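Local coordinates for protein beta-galactosidase (Trichoderma reesei, PDB 3OG2) that probably hydrolyses terminal non-reducing beta-D-galactose residues of beta-D-galactosides and is a glycoprotein of glycoside hydrolase family 35, at residues A[291-296]-A[347-352]. Residues are numbered along the deposited sequence; the frame is centred on the assembly and turned at random.
Sequences GFEQCS and SIREDR
A salt bridge between Glu293 and Arg349 joins the first turn of helix 292-298 to the loop leading into helix 357-370, in the TIM-barrel domain of this family 35 enzyme. It is a surface contact, made by this one pair of side chains. Arg349 NH1 gives a moderately bent hydrogen bond to Glu293 OE2 at 2.7 Å. The oxygen lies in the guanidinium plane, at the edge of the group. On the carboxylate side, NH1 arrives on the syn side of OE2 but 27° out of the plane. The two flat groups are turned only 21° apart. Glu293 OE1 stays 4.1 Å from Arg349 NH1, so within this pair OE2 alone makes the bond. The two side chains cross at about a right angle. Arg349 is extended from CG to NE and reaches across to Glu293; Glu293 is bent at chi2 (-56°), which swings its carboxylate toward the loop. OE2 also takes a salt bridge from Arg356, and Arg349 NE pairs with Asp355. These second partners probably help fix both groups and spread the charge. Within the helix, Ser296 OG donates to Glu293 O at 2.7 Å. Gly291 is the N-cap residue, and Cys295 ties the helix to Cys246 by a disulfide. Arg349 also starts a type I turn, closed by a hydrogen bond from Arg352 N to Arg349 O, 2.8 Å. The loop follows barrel strand 318-321, and its Ile348 packs on both helix 58-66 and helix 357-370.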
loop_
_atom_site.group_PDB
_atom_site.type_symbol
_atom_site.label_atom_id
_atom_site.label_comp_id
_atom_site.label_asym_id
_atom_site.label_seq_id
_atom_site.Cartn_x
_atom_site.Cartn_y
_atom_site.Cartn_z
ATOM N N GLY A 291 5.107 -5.256 -14.122
ATOM C CA GLY A 291 5.633 -4.052 -13.485
ATOM C C GLY A 291 4.505 -3.165 -12.986
ATOM O O GLY A 291 3.419 -3.112 -13.570
ATOM N N PHE A 292 4.763 -2.410 -11.938
ATOM C CA PHE A 292 3.725 -1.607 -11.306
ATOM C C PHE A 292 3.385 -0.366 -12.136
ATOM O O PHE A 292 2.316 0.212 -11.911
ATOM C CB PHE A 292 4.148 -1.211 -9.865
ATOM C CG PHE A 292 3.946 -2.398 -8.946
ATOM C CD1 PHE A 292 2.691 -2.981 -8.780
ATOM C CD2 PHE A 292 5.037 -2.939 -8.234
ATOM C CE1 PHE A 292 2.534 -4.077 -7.922
ATOM C CE2 PHE A 292 4.840 -4.000 -7.373
ATOM C CZ PHE A 292 3.601 -4.583 -7.172
ATOM N N GLU A 293 4.246 0.059 -13.083
ATOM C CA GLU A 293 3.807 1.142 -13.945
ATOM C C GLU A 293 2.611 0.688 -14.778
ATOM O O GLU A 293 1.645 1.468 -14.916
ATOM C CB GLU A 293 4.921 1.584 -14.899
ATOM C CG GLU A 293 5.904 2.543 -14.271
ATOM C CD GLU A 293 5.180 3.778 -13.711
ATOM O OE1 GLU A 293 4.548 4.584 -14.442
ATOM O OE2 GLU A 293 5.200 3.917 -12.473
ATOM N N GLN A 294 2.653 -0.521 -15.323
ATOM C CA GLN A 294 1.524 -1.066 -16.104
ATOM C C GLN A 294 0.319 -1.291 -15.185
ATOM O O GLN A 294 -0.848 -0.997 -15.525
ATOM C CB GLN A 294 1.984 -2.322 -16.853
ATOM C CG GLN A 294 1.424 -2.285 -18.270
ATOM C CD GLN A 294 1.996 -3.350 -19.155
ATOM O OE1 GLN A 294 3.099 -3.177 -19.658
ATOM N NE2 GLN A 294 1.259 -4.445 -19.360
ATOM N N CYS A 295 0.554 -1.753 -13.934
ATOM C CA CYS A 295 -0.612 -1.819 -13.040
ATOM C C CYS A 295 -1.246 -0.464 -12.739
ATOM O O CYS A 295 -2.472 -0.366 -12.616
ATOM C CB CYS A 295 -0.203 -2.514 -11.736
ATOM S SG CYS A 295 0.311 -4.230 -11.927
ATOM N N SER A 296 -0.448 0.582 -12.628
ATOM C CA SER A 296 -0.993 1.921 -12.384
ATOM C C SER A 296 -1.758 2.464 -13.611
ATOM O O SER A 296 -2.644 3.286 -13.464
ATOM C CB SER A 296 0.098 2.919 -12.010
ATOM O OG SER A 296 0.831 3.353 -13.184
ATOM N N SER A 347 -2.110 5.238 -5.658
ATOM C CA SER A 347 -2.125 6.715 -5.836
ATOM C C SER A 347 -0.909 7.380 -5.231
ATOM O O SER A 347 -0.521 8.421 -5.769
ATOM C CB SER A 347 -3.384 7.330 -5.247
ATOM O OG SER A 347 -3.527 7.024 -3.880
ATOM N N ILE A 348 -0.330 6.826 -4.179
ATOM C CA ILE A 348 0.959 7.305 -3.667
ATOM C C ILE A 348 2.007 6.251 -4.014
ATOM O O ILE A 348 1.813 5.089 -3.649
ATOM C CB ILE A 348 0.897 7.536 -2.155
ATOM C CG1 ILE A 348 -0.271 8.468 -1.785
ATOM C CG2 ILE A 348 2.232 8.041 -1.666
ATOM C CD1 ILE A 348 -0.509 8.661 -0.291
ATOM N N ARG A 349 3.043 6.649 -4.755
ATOM C CA ARG A 349 4.027 5.680 -5.208
ATOM C C ARG A 349 4.827 5.121 -4.024
ATOM O O ARG A 349 4.851 5.700 -2.911
ATOM C CB ARG A 349 5.035 6.361 -6.111
ATOM C CG ARG A 349 4.461 6.808 -7.467
ATOM C CD ARG A 349 5.621 7.419 -8.244
ATOM N NE ARG A 349 5.218 7.994 -9.535
ATOM C CZ ARG A 349 5.150 7.304 -10.645
ATOM N NH1 ARG A 349 5.438 5.989 -10.685
ATOM N NH2 ARG A 349 4.794 7.944 -11.769
ATOM N N GLU A 350 5.567 4.044 -4.303
ATOM C CA GLU A 350 6.438 3.423 -3.301
ATOM C C GLU A 350 7.432 4.392 -2.725
ATOM O O GLU A 350 7.768 4.294 -1.557
ATOM C CB GLU A 350 7.151 2.264 -4.025
ATOM C CG GLU A 350 8.132 1.519 -3.141
ATOM C CD GLU A 350 8.659 0.265 -3.830
ATOM O OE1 GLU A 350 8.484 0.146 -5.078
ATOM O OE2 GLU A 350 9.234 -0.620 -3.147
ATOM N N ASP A 351 7.916 5.328 -3.569
ATOM C CA ASP A 351 8.872 6.363 -3.108
ATOM C C ASP A 351 8.144 7.596 -2.553
ATOM O O ASP A 351 8.810 8.611 -2.284
ATOM C CB ASP A 351 9.851 6.676 -4.228
ATOM C CG ASP A 351 9.222 7.382 -5.404
ATOM O OD1 ASP A 351 8.030 7.761 -5.365
ATOM O OD2 ASP A 351 9.927 7.585 -6.441
ATOM N N ARG A 352 6.845 7.523 -2.366
ATOM C CA ARG A 352 5.942 8.484 -1.706
ATOM C C ARG A 352 5.598 9.664 -2.628
ATOM O O ARG A 352 4.947 10.618 -2.169
ATOM C CB ARG A 352 6.389 8.935 -0.294
ATOM C CG ARG A 352 6.861 7.738 0.542
ATOM C CD ARG A 352 7.340 8.149 1.935
ATOM N NE ARG A 352 8.288 9.243 1.835
ATOM C CZ ARG A 352 9.540 9.180 1.428
ATOM N NH1 ARG A 352 10.082 7.999 1.090
ATOM N NH2 ARG A 352 10.239 10.319 1.382
#